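Local coordinates for uncharacterized protein (Staphylococcus aureus subsp. aureus, PDB 3H04) that is of unknown function but has an alpha/beta-hydrolase fold and probably acts as an esterase-like serine hydrolase, at residues 48-60 and 252-266. Residues are numbered along the deposited sequence; the frame is centred on the assembly and turned at random.
Sequences LSPQYIDILTEHY and RRPNDEAITIYRKVV
With CG of Tyr52 anti to its own carbonyl carbon (chi1 -59°), the phenol leaves its helix toward that of Tyr262, and the two rings meet in an offset stack, planes only 11° from parallel. Their centroids are 3.9 Å apart. The contact joins two helices on one face of the central sheet of an alpha/beta-hydrolase fold: helix 50-56, before strand 60-65, and the C-terminal helix, whose segment 256-266 runs the same way at 25°, the axes 9.6 Å apart at their closest. The long axes of the stacked phenols cross at about a right angle, and CB of Tyr52 adds a CH-pi contact over the same Tyr262 face. Both hydroxyls hydrogen-bond to Asp251, Tyr52 to its backbone O and Tyr262 to its carboxylate, which ties the stack to the loop leading into the second helix. Phe101 and Arg103 of strand 98-103 pack against Tyr262 from the sheet. Further along, Ile55 is a knob in a hole formed by Ile259, Tyr262, Arg263 and Val266; its CD1 lies 3.7 Å from CD1 of Ile259, and its CG1 lies over one face of the Arg263 guanidinium, toward the rim. Leu56 CD2 touches Val265 CG1 at 4.0 Å. At the other end the Gln51 amide crosses the CB-CG side of the Pro254 ring, OE1 meeting CG and NE2 meeting CB, while Asn255 N-caps the helix, its OD1 accepting from Ala258 N at 2.7 Å, with the donor nearly in line with the side-chain C=O.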
loop_
_atom_site.group_PDB
_atom_site.type_symbol
_atom_site.label_atom_id
_atom_site.label_comp_id
_atom_site.label_asym_id
_atom_site.label_seq_id
_atom_site.Cartn_x
_atom_site.Cartn_y
_atom_site.Cartn_z
ATOM N N LEU A 48 -5.708 -8.939 -4.745
ATOM C CA LEU A 48 -4.746 -9.342 -5.774
ATOM C C LEU A 48 -5.363 -10.417 -6.691
ATOM O O LEU A 48 -5.930 -11.373 -6.182
ATOM C CB LEU A 48 -3.479 -9.958 -5.150
ATOM C CG LEU A 48 -2.444 -8.982 -4.602
ATOM C CD1 LEU A 48 -1.313 -9.761 -3.985
ATOM C CD2 LEU A 48 -1.929 -8.043 -5.748
ATOM N N SER A 49 -5.214 -10.301 -8.011
ATOM C CA SER A 49 -5.645 -11.407 -8.913
ATOM C C SER A 49 -4.928 -12.708 -8.571
ATOM O O SER A 49 -3.727 -12.717 -8.283
ATOM C CB SER A 49 -5.415 -11.125 -10.405
ATOM O OG SER A 49 -5.707 -9.757 -10.730
ATOM N N PRO A 50 -5.653 -13.831 -8.665
ATOM C CA PRO A 50 -5.059 -15.164 -8.508
ATOM C C PRO A 50 -3.787 -15.348 -9.331
ATOM O O PRO A 50 -2.830 -16.014 -8.887
ATOM C CB PRO A 50 -6.163 -16.094 -9.056
ATOM C CG PRO A 50 -7.422 -15.335 -8.827
ATOM C CD PRO A 50 -7.084 -13.896 -9.020
ATOM N N GLN A 51 -3.778 -14.779 -10.530
ATOM C CA GLN A 51 -2.617 -14.919 -11.426
ATOM C C GLN A 51 -1.359 -14.280 -10.827
ATOM O O GLN A 51 -0.257 -14.832 -10.966
ATOM C CB GLN A 51 -2.913 -14.330 -12.823
ATOM C CG GLN A 51 -3.890 -15.185 -13.582
ATOM C CD GLN A 51 -4.576 -14.448 -14.706
ATOM O OE1 GLN A 51 -5.782 -14.218 -14.645
ATOM N NE2 GLN A 51 -3.820 -14.070 -15.732
ATOM N N TYR A 52 -1.531 -13.146 -10.139
ATOM C CA TYR A 52 -0.392 -12.469 -9.504
ATOM C C TYR A 52 0.065 -13.272 -8.311
ATOM O O TYR A 52 1.281 -13.419 -8.065
ATOM C CB TYR A 52 -0.779 -11.086 -9.050
ATOM C CG TYR A 52 -1.266 -10.197 -10.150
ATOM C CD1 TYR A 52 -0.948 -10.437 -11.482
ATOM C CD2 TYR A 52 -2.048 -9.096 -9.859
ATOM C CE1 TYR A 52 -1.429 -9.603 -12.494
ATOM C CE2 TYR A 52 -2.535 -8.281 -10.853
ATOM C CZ TYR A 52 -2.232 -8.547 -12.164
ATOM O OH TYR A 52 -2.707 -7.703 -13.146
ATOM N N ILE A 53 -0.911 -13.807 -7.571
ATOM C CA ILE A 53 -0.579 -14.646 -6.439
ATOM C C ILE A 53 0.214 -15.875 -6.874
ATOM O O ILE A 53 1.162 -16.293 -6.190
ATOM C CB ILE A 53 -1.818 -15.084 -5.661
ATOM C CG1 ILE A 53 -2.485 -13.870 -5.007
ATOM C CG2 ILE A 53 -1.408 -16.069 -4.571
ATOM C CD1 ILE A 53 -3.829 -14.147 -4.362
ATOM N N ASP A 54 -0.185 -16.499 -7.980
ATOM C CA ASP A 54 0.574 -17.660 -8.471
ATOM C C ASP A 54 2.026 -17.338 -8.808
ATOM O O ASP A 54 2.928 -18.100 -8.470
ATOM C CB ASP A 54 -0.107 -18.298 -9.673
ATOM C CG ASP A 54 -1.377 -19.029 -9.292
ATOM O OD1 ASP A 54 -1.539 -19.354 -8.100
ATOM O OD2 ASP A 54 -2.217 -19.279 -10.170
ATOM N N ILE A 55 2.263 -16.210 -9.458
ATOM C CA ILE A 55 3.652 -15.788 -9.718
ATOM C C ILE A 55 4.470 -15.542 -8.421
ATOM O O ILE A 55 5.617 -16.004 -8.292
ATOM C CB ILE A 55 3.655 -14.561 -10.670
ATOM C CG1 ILE A 55 3.192 -15.008 -12.074
ATOM C CG2 ILE A 55 5.058 -13.846 -10.739
ATOM C CD1 ILE A 55 2.647 -13.885 -12.913
ATOM N N LEU A 56 3.870 -14.826 -7.466
ATOM C CA LEU A 56 4.570 -14.382 -6.286
ATOM C C LEU A 56 4.830 -15.595 -5.367
ATOM O O LEU A 56 5.897 -15.683 -4.770
ATOM C CB LEU A 56 3.780 -13.275 -5.563
ATOM C CG LEU A 56 3.623 -11.889 -6.248
ATOM C CD1 LEU A 56 2.734 -10.956 -5.415
ATOM C CD2 LEU A 56 4.979 -11.261 -6.498
ATOM N N THR A 57 3.899 -16.542 -5.293
ATOM C CA THR A 57 4.003 -17.614 -4.291
ATOM C C THR A 57 4.677 -18.892 -4.789
ATOM O O THR A 57 4.692 -19.893 -4.085
ATOM C CB THR A 57 2.634 -17.953 -3.675
ATOM O OG1 THR A 57 1.740 -18.446 -4.683
ATOM C CG2 THR A 57 2.034 -16.700 -3.007
ATOM N N GLU A 58 5.243 -18.870 -5.991
ATOM C CA GLU A 58 5.992 -20.024 -6.465
ATOM C C GLU A 58 7.054 -20.398 -5.463
ATOM O O GLU A 58 7.216 -21.573 -5.127
ATOM C CB GLU A 58 6.674 -19.734 -7.789
ATOM C CG GLU A 58 5.727 -19.630 -8.973
ATOM C CD GLU A 58 6.461 -19.678 -10.313
ATOM O OE1 GLU A 58 7.442 -20.450 -10.453
ATOM O OE2 GLU A 58 6.044 -18.917 -11.219
ATOM N N HIS A 59 7.790 -19.387 -5.004
ATOM C CA HIS A 59 8.902 -19.593 -4.081
ATOM C C HIS A 59 8.890 -18.702 -2.839
ATOM O O HIS A 59 9.746 -18.864 -1.968
ATOM C CB HIS A 59 10.212 -19.486 -4.848
ATOM C CG HIS A 59 10.406 -20.594 -5.840
ATOM N ND1 HIS A 59 10.674 -20.369 -7.174
ATOM C CD2 HIS A 59 10.326 -21.942 -5.692
ATOM C CE1 HIS A 59 10.777 -21.531 -7.802
ATOM N NE2 HIS A 59 10.562 -22.501 -6.926
ATOM N N TYR A 60 7.902 -17.806 -2.744
ATOM C CA TYR A 60 7.760 -16.894 -1.616
ATOM C C TYR A 60 6.425 -17.122 -0.908
ATOM O O TYR A 60 5.430 -17.499 -1.538
ATOM C CB TYR A 60 7.895 -15.434 -2.095
ATOM C CG TYR A 60 9.275 -15.174 -2.644
ATOM C CD1 TYR A 60 10.332 -14.822 -1.803
ATOM C CD2 TYR A 60 9.555 -15.361 -3.979
ATOM C CE1 TYR A 60 11.617 -14.632 -2.290
ATOM C CE2 TYR A 60 10.806 -15.157 -4.468
ATOM C CZ TYR A 60 11.848 -14.803 -3.625
ATOM O OH TYR A 60 13.124 -14.640 -4.143
ATOM N N ARG A 252 -4.836 -3.656 -12.848
ATOM C CA ARG A 252 -6.220 -3.999 -12.505
ATOM C C ARG A 252 -6.623 -5.352 -13.146
ATOM O O ARG A 252 -7.256 -6.188 -12.478
ATOM C CB ARG A 252 -7.151 -2.894 -12.948
ATOM C CG ARG A 252 -8.587 -3.178 -12.706
ATOM C CD ARG A 252 -9.405 -2.039 -13.194
ATOM N NE ARG A 252 -9.001 -0.758 -12.595
ATOM C CZ ARG A 252 -9.533 0.396 -12.958
ATOM N NH1 ARG A 252 -10.519 0.398 -13.874
ATOM N NH2 ARG A 252 -9.111 1.534 -12.406
ATOM N N ARG A 253 -6.250 -5.576 -14.414
ATOM C CA ARG A 253 -6.416 -6.894 -15.075
ATOM C C ARG A 253 -5.105 -7.599 -15.412
ATOM O O ARG A 253 -4.123 -6.968 -15.812
ATOM C CB ARG A 253 -7.217 -6.732 -16.347
ATOM C CG ARG A 253 -8.585 -6.196 -16.064
ATOM C CD ARG A 253 -9.116 -5.374 -17.161
ATOM N NE ARG A 253 -9.571 -6.226 -18.236
ATOM C CZ ARG A 253 -10.815 -6.303 -18.695
ATOM N NH1 ARG A 253 -11.794 -5.555 -18.198
ATOM N NH2 ARG A 253 -11.064 -7.125 -19.707
ATOM N N PRO A 254 -5.086 -8.923 -15.311
ATOM C CA PRO A 254 -3.812 -9.606 -15.514
ATOM C C PRO A 254 -3.396 -9.700 -16.980
ATOM O O PRO A 254 -3.175 -10.818 -17.509
ATOM C CB PRO A 254 -4.053 -10.982 -14.863
ATOM C CG PRO A 254 -5.504 -11.021 -14.478
ATOM C CD PRO A 254 -6.187 -9.860 -15.041
ATOM N N ASN A 255 -3.296 -8.541 -17.635
ATOM C CA ASN A 255 -2.852 -8.480 -19.007
ATOM C C ASN A 255 -1.376 -8.891 -19.131
ATOM O O ASN A 255 -0.646 -9.020 -18.147
ATOM C CB ASN A 255 -3.115 -7.083 -19.619
ATOM C CG ASN A 255 -2.395 -5.951 -18.891
ATOM O OD1 ASN A 255 -1.214 -6.045 -18.571
ATOM N ND2 ASN A 255 -3.117 -4.862 -18.639
ATOM N N ASP A 256 -0.931 -9.093 -20.348
ATOM C CA ASP A 256 0.416 -9.582 -20.533
ATOM C C ASP A 256 1.465 -8.621 -19.991
ATOM O O ASP A 256 2.479 -9.051 -19.452
ATOM C CB ASP A 256 0.690 -9.852 -22.018
ATOM C CG ASP A 256 -0.038 -11.094 -22.518
ATOM O OD1 ASP A 256 -0.469 -11.920 -21.683
ATOM O OD2 ASP A 256 -0.197 -11.224 -23.740
ATOM N N GLU A 257 1.240 -7.329 -20.145
ATOM C CA GLU A 257 2.203 -6.353 -19.623
ATOM C C GLU A 257 2.280 -6.395 -18.097
ATOM O O GLU A 257 3.346 -6.263 -17.527
ATOM C CB GLU A 257 1.838 -4.938 -20.070
ATOM C CG GLU A 257 2.052 -4.729 -21.557
ATOM C CD GLU A 257 2.154 -3.260 -21.959
ATOM O OE1 GLU A 257 2.305 -2.376 -21.061
ATOM O OE2 GLU A 257 2.111 -3.009 -23.184
ATOM N N ALA A 258 1.134 -6.577 -17.449
ATOM C CA ALA A 258 1.117 -6.682 -15.996
ATOM C C ALA A 258 1.809 -7.945 -15.495
ATOM O O ALA A 258 2.574 -7.882 -14.543
ATOM C CB ALA A 258 -0.300 -6.584 -15.448
ATOM N N ILE A 259 1.600 -9.053 -16.177
ATOM C CA ILE A 259 2.241 -10.309 -15.806
ATOM C C ILE A 259 3.760 -10.139 -15.922
ATOM O O ILE A 259 4.515 -10.574 -15.059
ATOM C CB ILE A 259 1.757 -11.500 -16.726
ATOM C CG1 ILE A 259 0.313 -11.881 -16.384
ATOM C CG2 ILE A 259 2.670 -12.689 -16.635
ATOM C CD1 ILE A 259 0.066 -12.195 -14.932
ATOM N N THR A 260 4.197 -9.487 -16.987
ATOM C CA THR A 260 5.628 -9.294 -17.185
ATOM C C THR A 260 6.302 -8.540 -16.051
ATOM O O THR A 260 7.396 -8.903 -15.617
ATOM C CB THR A 260 5.883 -8.609 -18.538
ATOM O OG1 THR A 260 5.547 -9.555 -19.534
ATOM C CG2 THR A 260 7.318 -8.170 -18.701
ATOM N N ILE A 261 5.650 -7.483 -15.602
ATOM C CA ILE A 261 6.102 -6.709 -14.450
ATOM C C ILE A 261 6.124 -7.541 -13.148
ATOM O O ILE A 261 7.079 -7.471 -12.406
ATOM C CB ILE A 261 5.272 -5.396 -14.312
ATOM C CG1 ILE A 261 5.658 -4.482 -15.516
ATOM C CG2 ILE A 261 5.545 -4.695 -12.922
ATOM C CD1 ILE A 261 4.863 -3.175 -15.668
ATOM N N TYR A 262 5.104 -8.344 -12.906
ATOM C CA TYR A 262 5.099 -9.277 -11.765
ATOM C C TYR A 262 6.239 -10.288 -11.828
ATOM O O TYR A 262 6.832 -10.597 -10.804
ATOM C CB TYR A 262 3.730 -10.011 -11.579
ATOM C CG TYR A 262 2.730 -9.189 -10.794
ATOM C CD1 TYR A 262 1.866 -8.298 -11.431
ATOM C CD2 TYR A 262 2.692 -9.249 -9.409
ATOM C CE1 TYR A 262 0.977 -7.502 -10.690
ATOM C CE2 TYR A 262 1.804 -8.462 -8.642
ATOM C CZ TYR A 262 0.945 -7.579 -9.306
ATOM O OH TYR A 262 0.076 -6.790 -8.602
ATOM N N ARG A 263 6.539 -10.802 -13.018
ATOM C CA ARG A 263 7.695 -11.683 -13.175
ATOM C C ARG A 263 9.000 -10.948 -12.901
ATOM O O ARG A 263 9.860 -11.501 -12.264
ATOM C CB ARG A 263 7.738 -12.313 -14.555
ATOM C CG ARG A 263 6.677 -13.384 -14.707
ATOM C CD ARG A 263 6.855 -14.103 -16.019
ATOM N NE ARG A 263 5.713 -14.956 -16.337
ATOM C CZ ARG A 263 5.397 -16.090 -15.707
ATOM N NH1 ARG A 263 6.110 -16.539 -14.680
ATOM N NH2 ARG A 263 4.344 -16.792 -16.125
ATOM N N LYS A 264 9.093 -9.683 -13.303
ATOM C CA LYS A 264 10.239 -8.851 -12.952
ATOM C C LYS A 264 10.354 -8.607 -11.431
ATOM O O LYS A 264 11.453 -8.496 -10.909
ATOM C CB LYS A 264 10.166 -7.493 -13.652
ATOM C CG LYS A 264 10.307 -7.512 -15.141
ATOM C CD LYS A 264 10.196 -6.100 -15.647
ATOM C CE LYS A 264 10.486 -6.011 -17.117
ATOM N NZ LYS A 264 11.901 -5.893 -17.303
ATOM N N VAL A 265 9.220 -8.555 -10.743
ATOM C CA VAL A 265 9.229 -8.422 -9.296
ATOM C C VAL A 265 9.941 -9.620 -8.667
ATOM O O VAL A 265 10.853 -9.468 -7.841
ATOM C CB VAL A 265 7.810 -8.248 -8.721
ATOM C CG1 VAL A 265 7.806 -8.524 -7.224
ATOM C CG2 VAL A 265 7.306 -6.822 -9.017
ATOM N N VAL A 266 9.541 -10.812 -9.093
ATOM C CA VAL A 266 10.154 -12.053 -8.629
ATOM C C VAL A 266 11.673 -12.160 -8.918
ATOM O O VAL A 266 12.452 -12.685 -8.086
ATOM C CB VAL A 266 9.410 -13.248 -9.212
ATOM C CG1 VAL A 266 10.198 -14.586 -8.978
ATOM C CG2 VAL A 266 8.001 -13.301 -8.603
#